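Long-range contact in colicin-B (Escherichia coli, PDB 1RH1), which kills sensitive E. coli and closely related bacteria by forming a channel that depolarizes their cytoplasmic membrane: residues 260-272 with 279-291. Residues are numbered along the deposited sequence; the frame is centred on the assembly and turned at random.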
loop_
_atom_site.group_PDB
_atom_site.type_symbol
_atom_site.label_atom_id
_atom_site.label_comp_id
_atom_site.label_asym_id
_atom_site.label_seq_id
_atom_site.Cartn_x
_atom_site.Cartn_y
_atom_site.Cartn_z
ATOM N N THR A 260 -6.942 -2.066 8.134
ATOM C CA THR A 260 -7.605 -0.860 8.635
ATOM C C THR A 260 -7.136 -0.384 10.010
ATOM O O THR A 260 -6.986 -1.206 10.912
ATOM C CB THR A 260 -9.149 -1.023 8.733
ATOM O OG1 THR A 260 -9.332 -2.229 9.447
ATOM C CG2 THR A 260 -9.903 -1.123 7.435
ATOM N N MET A 261 -6.866 0.913 10.217
ATOM C CA MET A 261 -6.579 1.410 11.554
ATOM C C MET A 261 -7.811 2.099 12.089
ATOM O O MET A 261 -8.348 2.991 11.434
ATOM C CB MET A 261 -5.409 2.414 11.585
ATOM C CG MET A 261 -5.003 3.179 10.313
ATOM S SD MET A 261 -3.413 4.064 10.433
ATOM C CE MET A 261 -2.306 2.677 10.618
ATOM N N SER A 262 -8.289 1.638 13.260
ATOM C CA SER A 262 -9.436 2.194 13.999
ATOM C C SER A 262 -9.158 3.670 14.280
ATOM O O SER A 262 -8.023 4.002 14.638
ATOM C CB SER A 262 -9.607 1.405 15.309
ATOM O OG SER A 262 -10.528 1.939 16.253
ATOM N N SER A 263 -10.119 4.597 14.124
ATOM C CA SER A 263 -9.780 6.013 14.255
ATOM C C SER A 263 -9.342 6.446 15.650
ATOM O O SER A 263 -8.658 7.459 15.793
ATOM C CB SER A 263 -10.964 6.884 13.835
ATOM O OG SER A 263 -11.933 6.993 14.872
ATOM N N ASN A 264 -9.721 5.665 16.672
ATOM C CA ASN A 264 -9.434 6.014 18.055
ATOM C C ASN A 264 -8.235 5.350 18.700
ATOM O O ASN A 264 -7.971 5.538 19.886
ATOM C CB ASN A 264 -10.690 5.744 18.876
ATOM C CG ASN A 264 -11.877 6.637 18.504
ATOM O OD1 ASN A 264 -13.020 6.202 18.617
ATOM N ND2 ASN A 264 -11.708 7.884 18.056
ATOM N N ASN A 265 -7.472 4.617 17.887
ATOM C CA ASN A 265 -6.210 3.971 18.253
ATOM C C ASN A 265 -4.949 4.749 17.833
ATOM O O ASN A 265 -4.852 5.276 16.720
ATOM C CB ASN A 265 -6.157 2.571 17.631
ATOM C CG ASN A 265 -7.120 1.548 18.211
ATOM O OD1 ASN A 265 -7.306 0.438 17.706
ATOM N ND2 ASN A 265 -7.762 1.921 19.302
ATOM N N HIS A 266 -3.950 4.801 18.733
ATOM C CA HIS A 266 -2.712 5.533 18.498
ATOM C C HIS A 266 -1.566 4.960 19.291
ATOM O O HIS A 266 -1.752 4.362 20.345
ATOM C CB HIS A 266 -2.871 7.000 18.892
ATOM C CG HIS A 266 -2.232 7.983 17.928
ATOM N ND1 HIS A 266 -1.461 9.012 18.260
ATOM C CD2 HIS A 266 -2.353 7.973 16.541
ATOM C CE1 HIS A 266 -1.127 9.599 17.119
ATOM N NE2 HIS A 266 -1.656 8.985 16.076
ATOM N N ASP A 267 -0.375 5.124 18.708
ATOM C CA ASP A 267 0.915 4.825 19.344
ATOM C C ASP A 267 1.866 5.978 19.069
ATOM O O ASP A 267 1.898 6.531 17.964
ATOM C CB ASP A 267 1.567 3.536 18.813
ATOM C CG ASP A 267 1.774 3.345 17.307
ATOM O OD1 ASP A 267 2.482 2.407 16.931
ATOM O OD2 ASP A 267 1.219 4.110 16.513
ATOM N N VAL A 268 2.587 6.434 20.088
ATOM C CA VAL A 268 3.487 7.569 19.915
ATOM C C VAL A 268 4.753 7.355 20.716
ATOM O O VAL A 268 4.836 6.429 21.516
ATOM C CB VAL A 268 2.852 8.909 20.389
ATOM C CG1 VAL A 268 1.589 9.235 19.624
ATOM C CG2 VAL A 268 2.488 8.808 21.849
ATOM N N ILE A 269 5.756 8.203 20.525
ATOM C CA ILE A 269 6.929 8.115 21.363
ATOM C C ILE A 269 6.912 9.402 22.139
ATOM O O ILE A 269 7.030 10.511 21.618
ATOM C CB ILE A 269 8.198 7.965 20.497
ATOM C CG1 ILE A 269 8.304 6.525 20.037
ATOM C CG2 ILE A 269 9.446 8.311 21.282
ATOM C CD1 ILE A 269 9.527 6.269 19.166
ATOM N N VAL A 270 6.667 9.199 23.427
ATOM C CA VAL A 270 6.591 10.296 24.369
ATOM C C VAL A 270 8.014 10.604 24.772
ATOM O O VAL A 270 8.731 9.751 25.297
ATOM C CB VAL A 270 5.775 9.888 25.598
ATOM C CG1 VAL A 270 5.752 11.064 26.536
ATOM C CG2 VAL A 270 4.349 9.533 25.241
ATOM N N ARG A 271 8.373 11.853 24.483
ATOM C CA ARG A 271 9.678 12.441 24.794
ATOM C C ARG A 271 9.595 13.350 26.035
ATOM O O ARG A 271 8.858 14.339 26.044
ATOM C CB ARG A 271 10.097 13.194 23.545
ATOM C CG ARG A 271 11.345 14.035 23.631
ATOM C CD ARG A 271 11.544 14.756 22.323
ATOM N NE ARG A 271 12.958 14.720 22.052
ATOM C CZ ARG A 271 13.551 15.566 21.216
ATOM N NH1 ARG A 271 12.849 16.511 20.576
ATOM N NH2 ARG A 271 14.874 15.453 21.016
ATOM N N PHE A 272 10.327 13.081 27.112
ATOM C CA PHE A 272 10.216 13.883 28.319
ATOM C C PHE A 272 11.010 15.198 28.313
ATOM O O PHE A 272 11.752 15.433 27.357
ATOM C CB PHE A 272 10.612 12.971 29.463
ATOM C CG PHE A 272 9.520 11.943 29.694
ATOM C CD1 PHE A 272 8.470 12.234 30.563
ATOM C CD2 PHE A 272 9.550 10.713 29.029
ATOM C CE1 PHE A 272 7.457 11.297 30.760
ATOM C CE2 PHE A 272 8.533 9.779 29.232
ATOM C CZ PHE A 272 7.485 10.068 30.098
ATOM N N SER A 279 14.037 9.045 29.920
ATOM C CA SER A 279 14.169 8.530 28.572
ATOM C C SER A 279 12.840 8.242 27.887
ATOM O O SER A 279 11.882 7.772 28.527
ATOM C CB SER A 279 15.034 7.287 28.610
ATOM O OG SER A 279 14.758 6.505 29.751
ATOM N N PRO A 280 12.735 8.589 26.588
ATOM C CA PRO A 280 11.578 8.369 25.744
ATOM C C PRO A 280 10.918 7.021 25.843
ATOM O O PRO A 280 11.545 5.960 25.829
ATOM C CB PRO A 280 12.075 8.663 24.361
ATOM C CG PRO A 280 13.559 8.682 24.492
ATOM C CD PRO A 280 13.722 9.338 25.829
ATOM N N LEU A 281 9.609 7.149 26.003
ATOM C CA LEU A 281 8.742 5.998 26.104
ATOM C C LEU A 281 7.828 5.865 24.891
ATOM O O LEU A 281 7.295 6.850 24.372
ATOM C CB LEU A 281 7.949 6.154 27.359
ATOM C CG LEU A 281 7.171 4.953 27.825
ATOM C CD1 LEU A 281 8.137 3.855 28.265
ATOM C CD2 LEU A 281 6.230 5.386 28.952
ATOM N N TYR A 282 7.729 4.626 24.400
ATOM C CA TYR A 282 6.829 4.296 23.318
ATOM C C TYR A 282 5.607 3.790 24.031
ATOM O O TYR A 282 5.695 2.944 24.913
ATOM C CB TYR A 282 7.364 3.187 22.429
ATOM C CG TYR A 282 6.388 2.590 21.395
ATOM C CD1 TYR A 282 5.697 1.417 21.687
ATOM C CD2 TYR A 282 6.182 3.202 20.157
ATOM C CE1 TYR A 282 4.813 0.861 20.771
ATOM C CE2 TYR A 282 5.296 2.653 19.227
ATOM C CZ TYR A 282 4.620 1.489 19.551
ATOM O OH TYR A 282 3.715 0.955 18.665
ATOM N N ILE A 283 4.458 4.294 23.613
ATOM C CA ILE A 283 3.225 3.880 24.220
ATOM C C ILE A 283 2.129 3.692 23.198
ATOM O O ILE A 283 1.983 4.441 22.240
ATOM C CB ILE A 283 2.972 4.949 25.314
ATOM C CG1 ILE A 283 1.731 4.597 26.074
ATOM C CG2 ILE A 283 2.864 6.328 24.723
ATOM C CD1 ILE A 283 1.771 5.359 27.414
ATOM N N SER A 284 1.420 2.585 23.382
ATOM C CA SER A 284 0.335 2.191 22.495
ATOM C C SER A 284 -1.022 2.184 23.183
ATOM O O SER A 284 -1.181 1.542 24.221
ATOM C CB SER A 284 0.582 0.810 21.949
ATOM O OG SER A 284 -0.386 0.588 20.931
ATOM N N ALA A 285 -2.025 2.847 22.596
ATOM C CA ALA A 285 -3.332 2.980 23.223
ATOM C C ALA A 285 -4.482 2.541 22.331
ATOM O O ALA A 285 -4.953 3.285 21.463
ATOM C CB ALA A 285 -3.548 4.431 23.617
ATOM N N VAL A 286 -4.975 1.336 22.612
ATOM C CA VAL A 286 -6.021 0.683 21.835
ATOM C C VAL A 286 -7.417 0.696 22.440
ATOM O O VAL A 286 -7.610 0.624 23.641
ATOM C CB VAL A 286 -5.526 -0.766 21.577
ATOM C CG1 VAL A 286 -6.564 -1.682 20.952
ATOM C CG2 VAL A 286 -4.372 -0.652 20.600
ATOM N N GLU A 287 -8.409 0.711 21.566
ATOM C CA GLU A 287 -9.821 0.647 21.891
ATOM C C GLU A 287 -10.416 -0.758 21.707
ATOM O O GLU A 287 -10.507 -1.260 20.581
ATOM C CB GLU A 287 -10.507 1.642 21.003
ATOM C CG GLU A 287 -11.999 1.759 21.190
ATOM C CD GLU A 287 -12.599 2.734 20.201
ATOM O OE1 GLU A 287 -13.273 3.664 20.644
ATOM O OE2 GLU A 287 -12.382 2.565 18.997
ATOM N N ILE A 288 -10.819 -1.416 22.810
ATOM C CA ILE A 288 -11.447 -2.742 22.833
ATOM C C ILE A 288 -12.788 -2.573 22.096
ATOM O O ILE A 288 -13.657 -1.850 22.588
ATOM C CB ILE A 288 -11.747 -3.268 24.299
ATOM C CG1 ILE A 288 -11.124 -2.376 25.362
ATOM C CG2 ILE A 288 -11.187 -4.654 24.493
ATOM C CD1 ILE A 288 -11.910 -1.037 25.608
ATOM N N LEU A 289 -12.961 -3.155 20.885
ATOM C CA LEU A 289 -14.177 -3.088 20.062
ATOM C C LEU A 289 -15.230 -4.103 20.513
ATOM O O LEU A 289 -14.920 -5.226 20.919
ATOM C CB LEU A 289 -13.781 -3.333 18.587
ATOM C CG LEU A 289 -13.637 -2.226 17.515
ATOM C CD1 LEU A 289 -12.603 -1.171 17.840
ATOM C CD2 LEU A 289 -13.105 -2.876 16.274
ATOM N N ASP A 290 -16.507 -3.705 20.461
ATOM C CA ASP A 290 -17.639 -4.551 20.863
ATOM C C ASP A 290 -18.159 -5.448 19.755
ATOM O O ASP A 290 -17.871 -5.200 18.590
ATOM C CB ASP A 290 -18.810 -3.689 21.394
ATOM C CG ASP A 290 -19.332 -2.544 20.529
ATOM O OD1 ASP A 290 -18.530 -1.781 19.974
ATOM O OD2 ASP A 290 -20.557 -2.399 20.442
ATOM N N SER A 291 -18.942 -6.479 20.075
ATOM C CA SER A 291 -19.433 -7.457 19.111
ATOM C C SER A 291 -19.957 -7.135 17.727
ATOM O O SER A 291 -19.797 -7.937 16.806
ATOM C CB SER A 291 -20.483 -8.276 19.779
ATOM O OG SER A 291 -19.838 -9.502 20.078
#
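His266, Val268 and Val270 pair with Ala285, Ile283 and Leu281 as the three hydrogen-bonded pairs of an antiparallel beta hairpin, strand 266-271 against strand 281-286. Each pair closes a ring of two backbone bonds. The bond at the Val270 end is short, with Val270 N 2.6 Å from Leu281 O, while His266 N reaches Ala285 O at 3.3 Å from above the carbonyl plane. Between these rings, the CA atoms of Asp267 and Ile269 donate CA-H...O contacts to the carbonyls of Ile283 and Leu281.

One polar side-chain contact lies on the face carrying Asp267, Ile269, Tyr282 and Ser284. Tyr282 extends from CG anti to its backbone N (chi1 170°) and gives its OH to Asp267 OD1 at 2.6 Å, on the anti lone pair, with carboxylate and ring planes 75° apart. Asp267 OD1 also takes a salt bridge from Arg170, while the Tyr282 hydroxyl accepts from Leu171 N.

Apolar contacts line both faces. Ile269 CG1 sits in plane at the tyrosine ring edge, 3.9 Å from Tyr282 CD2. On the other face Ile283 CG2 meets two valine methyls on one side of it, 3.6 Å from Val270 CG2 and 3.8 Å from Val268 CG2; farther along, the Phe272 ring turns an edge to Leu281 CB.

Beyond the pairing, Glu287 reaches back toward Ser262 and Asn264, its OE2 hydrogen-bonded to Ser24 of the TonB box. The hairpin lies within a mixed sheet, strand 189-201 running parallel beside 266-271 and strand 139-146 antiparallel beside 281-286, while Leu289 packs on Trp22 and the long helix 291-340.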